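Acyl-coa oxidase (Arabidopsis thaliana, PDB 1W07) catalyses the FAD-dependent desaturation of long- and medium-chain acyl-CoAs to 2-trans-enoyl-CoAs in peroxisomes, passing the electrons to oxygen to give hydrogen peroxide. Local coordinates at residues 394-399 / 409-414. The protein carries 1 engineered substitution. Sequence-based numbering, arbitrary orientation.
Sequences ECRKLC and GLPELF. With FAD (flavin-adenine dinucleotide), chain C.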
loop_
_atom_site.group_PDB
_atom_site.type_symbol
_atom_site.label_atom_id
_atom_site.label_comp_id
_atom_site.label_asym_id
_atom_site.label_seq_id
_atom_site.Cartn_x
_atom_site.Cartn_y
_atom_site.Cartn_z
ATOM N N GLU B 394 3.468 -3.575 4.049
ATOM C CA GLU B 394 4.097 -3.350 5.349
ATOM C C GLU B 394 5.463 -4.045 5.386
ATOM O O GLU B 394 6.408 -3.556 6.024
ATOM C CB GLU B 394 3.209 -3.891 6.459
ATOM C CG GLU B 394 3.793 -3.760 7.862
ATOM C CD GLU B 394 3.959 -2.309 8.356
ATOM O OE1 GLU B 394 4.509 -2.149 9.460
ATOM O OE2 GLU B 394 3.553 -1.345 7.672
ATOM N N CYS B 395 5.586 -5.174 4.697
ATOM C CA CYS B 395 6.867 -5.868 4.678
ATOM C C CYS B 395 7.855 -5.022 3.905
ATOM O O CYS B 395 9.052 -5.047 4.192
ATOM C CB CYS B 395 6.735 -7.251 4.039
ATOM S SG CYS B 395 5.963 -8.493 5.101
ATOM N N ARG B 396 7.361 -4.264 2.925
ATOM C CA ARG B 396 8.260 -3.425 2.153
ATOM C C ARG B 396 8.804 -2.318 3.064
ATOM O O ARG B 396 10.007 -2.048 3.064
ATOM C CB ARG B 396 7.543 -2.842 0.929
ATOM C CG ARG B 396 8.483 -2.151 -0.063
ATOM C CD ARG B 396 7.695 -1.368 -1.090
ATOM N NE ARG B 396 6.966 -0.291 -0.429
ATOM C CZ ARG B 396 7.545 0.776 0.115
ATOM N NH1 ARG B 396 8.864 0.941 0.050
ATOM N NH2 ARG B 396 6.807 1.661 0.758
ATOM N N LYS B 397 7.932 -1.699 3.864
ATOM C CA LYS B 397 8.357 -0.640 4.771
ATOM C C LYS B 397 9.317 -1.189 5.827
ATOM O O LYS B 397 10.199 -0.477 6.320
ATOM C CB LYS B 397 7.147 -0.004 5.470
ATOM C CG LYS B 397 6.218 0.780 4.536
ATOM C CD LYS B 397 5.379 1.777 5.341
ATOM C CE LYS B 397 4.509 2.640 4.428
ATOM N NZ LYS B 397 3.408 1.863 3.790
ATOM N N LEU B 398 9.136 -2.454 6.188
ATOM C CA LEU B 398 9.997 -3.085 7.179
ATOM C C LEU B 398 11.435 -3.203 6.671
ATOM O O LEU B 398 12.366 -3.390 7.460
ATOM C CB LEU B 398 9.446 -4.470 7.545
ATOM C CG LEU B 398 8.216 -4.422 8.463
ATOM C CD1 LEU B 398 7.557 -5.788 8.532
ATOM C CD2 LEU B 398 8.644 -3.959 9.846
ATOM N N CYS B 399 11.616 -3.093 5.353
ATOM C CA CYS B 399 12.947 -3.189 4.758
ATOM C C CYS B 399 13.564 -1.792 4.549
ATOM O O CYS B 399 14.565 -1.641 3.852
ATOM C CB CYS B 399 12.890 -3.949 3.424
ATOM S SG CYS B 399 12.667 -5.687 3.555
ATOM N N GLY B 409 12.000 -7.276 -4.587
ATOM C CA GLY B 409 10.926 -8.221 -4.840
ATOM C C GLY B 409 9.583 -7.830 -4.256
ATOM O O GLY B 409 8.543 -8.389 -4.631
ATOM N N LEU B 410 9.586 -6.860 -3.350
ATOM C CA LEU B 410 8.350 -6.448 -2.684
ATOM C C LEU B 410 7.430 -5.507 -3.458
ATOM O O LEU B 410 6.214 -5.669 -3.418
ATOM C CB LEU B 410 8.690 -5.866 -1.298
ATOM C CG LEU B 410 9.282 -6.946 -0.358
ATOM C CD1 LEU B 410 9.876 -6.339 0.918
ATOM C CD2 LEU B 410 8.181 -7.927 -0.015
ATOM N N PRO B 411 8.000 -4.509 -4.162
ATOM C CA PRO B 411 7.164 -3.571 -4.942
ATOM C C PRO B 411 6.304 -4.323 -5.962
ATOM O O PRO B 411 5.085 -4.130 -6.035
ATOM C CB PRO B 411 8.205 -2.676 -5.614
ATOM C CG PRO B 411 9.338 -2.652 -4.613
ATOM C CD PRO B 411 9.409 -4.094 -4.156
ATOM N N GLU B 412 6.922 -5.192 -6.756
ATOM C CA GLU B 412 6.147 -5.926 -7.739
ATOM C C GLU B 412 5.144 -6.884 -7.080
ATOM O O GLU B 412 4.010 -7.025 -7.552
ATOM C CB GLU B 412 7.063 -6.709 -8.685
ATOM C CG GLU B 412 6.279 -7.372 -9.821
ATOM C CD GLU B 412 7.124 -8.310 -10.660
ATOM O OE1 GLU B 412 8.000 -8.999 -10.094
ATOM O OE2 GLU B 412 6.891 -8.386 -11.882
ATOM N N LEU B 413 5.541 -7.540 -5.992
ATOM C CA LEU B 413 4.645 -8.478 -5.337
ATOM C C LEU B 413 3.347 -7.799 -4.879
ATOM O O LEU B 413 2.254 -8.353 -5.017
ATOM C CB LEU B 413 5.358 -9.137 -4.153
ATOM C CG LEU B 413 4.542 -10.189 -3.380
ATOM C CD1 LEU B 413 4.159 -11.341 -4.314
ATOM C CD2 LEU B 413 5.350 -10.694 -2.184
ATOM N N PHE B 414 3.465 -6.593 -4.341
ATOM C CA PHE B 414 2.305 -5.845 -3.888
ATOM C C PHE B 414 1.415 -5.493 -5.077
ATOM O O PHE B 414 0.193 -5.724 -5.067
ATOM C CB PHE B 414 2.750 -4.552 -3.195
ATOM C CG PHE B 414 1.600 -3.686 -2.731
ATOM C CD1 PHE B 414 0.788 -4.086 -1.674
ATOM C CD2 PHE B 414 1.320 -2.483 -3.363
ATOM C CE1 PHE B 414 -0.287 -3.311 -1.250
ATOM C CE2 PHE B 414 0.237 -1.687 -2.947
ATOM C CZ PHE B 414 -0.568 -2.102 -1.889
HETATM P PA FAD C . 16.647 1.479 8.682
HETATM O O1A FAD C . 16.899 2.600 9.617
HETATM O O2A FAD C . 17.741 0.520 8.407
HETATM O O5B FAD C . 15.340 0.685 9.185
HETATM C C5B FAD C . 14.959 -0.570 8.613
HETATM C C4B FAD C . 13.912 -1.248 9.503
HETATM O O4B FAD C . 14.471 -1.299 10.832
HETATM C C3B FAD C . 12.646 -0.392 9.601
HETATM O O3B FAD C . 11.528 -1.223 9.928
HETATM C C2B FAD C . 12.985 0.539 10.764
HETATM O O2B FAD C . 11.779 0.973 11.399
HETATM C C1B FAD C . 13.675 -0.466 11.691
HETATM N N9A FAD C . 14.540 0.221 12.675
HETATM C C8A FAD C . 15.729 0.771 12.421
HETATM N N7A FAD C . 16.237 1.280 13.540
HETATM C C5A FAD C . 15.369 1.043 14.520
HETATM C C6A FAD C . 15.366 1.334 15.878
HETATM N N6A FAD C . 16.401 1.946 16.442
HETATM N N1A FAD C . 14.269 0.926 16.647
HETATM C C2A FAD C . 13.212 0.240 16.036
HETATM N N3A FAD C . 13.249 -0.013 14.739
HETATM C C4A FAD C . 14.287 0.367 13.977
HETATM N N1 FAD C . 19.890 9.781 1.452
HETATM C C2 FAD C . 20.803 10.806 1.175
HETATM O O2 FAD C . 21.842 10.895 1.823
HETATM N N3 FAD C . 20.536 11.690 0.121
HETATM C C4 FAD C . 19.377 11.540 -0.652
HETATM O O4 FAD C . 19.155 12.316 -1.578
HETATM C C4X FAD C . 18.478 10.518 -0.371
HETATM N N5 FAD C . 17.349 10.320 -1.178
HETATM C C5X FAD C . 16.454 9.273 -0.924
HETATM C C6 FAD C . 15.416 9.006 -1.810
HETATM C C7 FAD C . 14.625 7.871 -1.638
HETATM C C7M FAD C . 13.520 7.574 -2.655
HETATM C C8 FAD C . 14.867 7.008 -0.568
HETATM C C8M FAD C . 14.049 5.726 -0.374
HETATM C C9 FAD C . 15.895 7.290 0.326
HETATM C C9A FAD C . 16.695 8.420 0.155
HETATM N N10 FAD C . 17.792 8.649 0.994
HETATM C C10 FAD C . 18.728 9.645 0.682
HETATM C "C1'" FAD C . 18.032 7.787 2.177
HETATM C "C2'" FAD C . 17.037 8.180 3.276
HETATM O "O2'" FAD C . 17.119 9.589 3.511
HETATM C "C3'" FAD C . 17.233 7.447 4.606
HETATM O "O3'" FAD C . 18.566 7.651 5.084
HETATM C "C4'" FAD C . 16.963 5.944 4.495
HETATM O "O4'" FAD C . 15.816 5.682 3.684
HETATM C "C5'" FAD C . 16.743 5.355 5.888
HETATM O "O5'" FAD C . 16.250 4.021 5.768
HETATM P P FAD C . 17.136 2.764 6.233
HETATM O O1P FAD C . 17.308 1.887 5.055
HETATM O O2P FAD C . 18.342 3.255 6.937
HETATM O O3P FAD C . 16.131 2.061 7.274
#
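No face of the Arg396 guanidinium lies on the ring of Pro411: the methylene CD of Arg396 meets CG of the puckered Pro411 ring at 4.1 Å, and the two side chains run at about a right angle. The guanidinium itself is occupied elsewhere, NH2 forming a salt bridge with Glu393, while Val418 of the second subunit also packs on this arginine. The motif is an antiparallel helix pair joined by a loop, within the C-alpha1 domain of the acyl-CoA oxidase fold: the short axes of 394-398 and 410-414 enclose 170° and approach to 9.8 Å, and the connection between them has no regular secondary structure.

Leu410 buries the most surface of any residue here. Its CB lies against the arginine stem, 3.9 Å from Arg396 CG; that CG, held anti to the arginine's own N (chi1 -170°), carries the chain toward Pro411. The Leu410 branch CD1 reaches past that stem to the backbone, 3.6 Å from Arg396 CA. Leu410 CD2 faces Cys395, whose CB is 4.4 Å away. No hydrogen bond crosses the interface; the contact is van der Waals, mostly apolar, and Ile302 of helix 278-309 also touches Leu410.

On the FAD side, segment 394-399 runs beside the cofactor. Leu398 O lies 3.3 Å from FAD C4B and accepts a hydrogen bond from Gln330, an FAD-binding residue. One residue later, with SG beside its own backbone N (chi1 -74°), Cys399 brings the sulfur to 3.9 Å from Leu410 CD1.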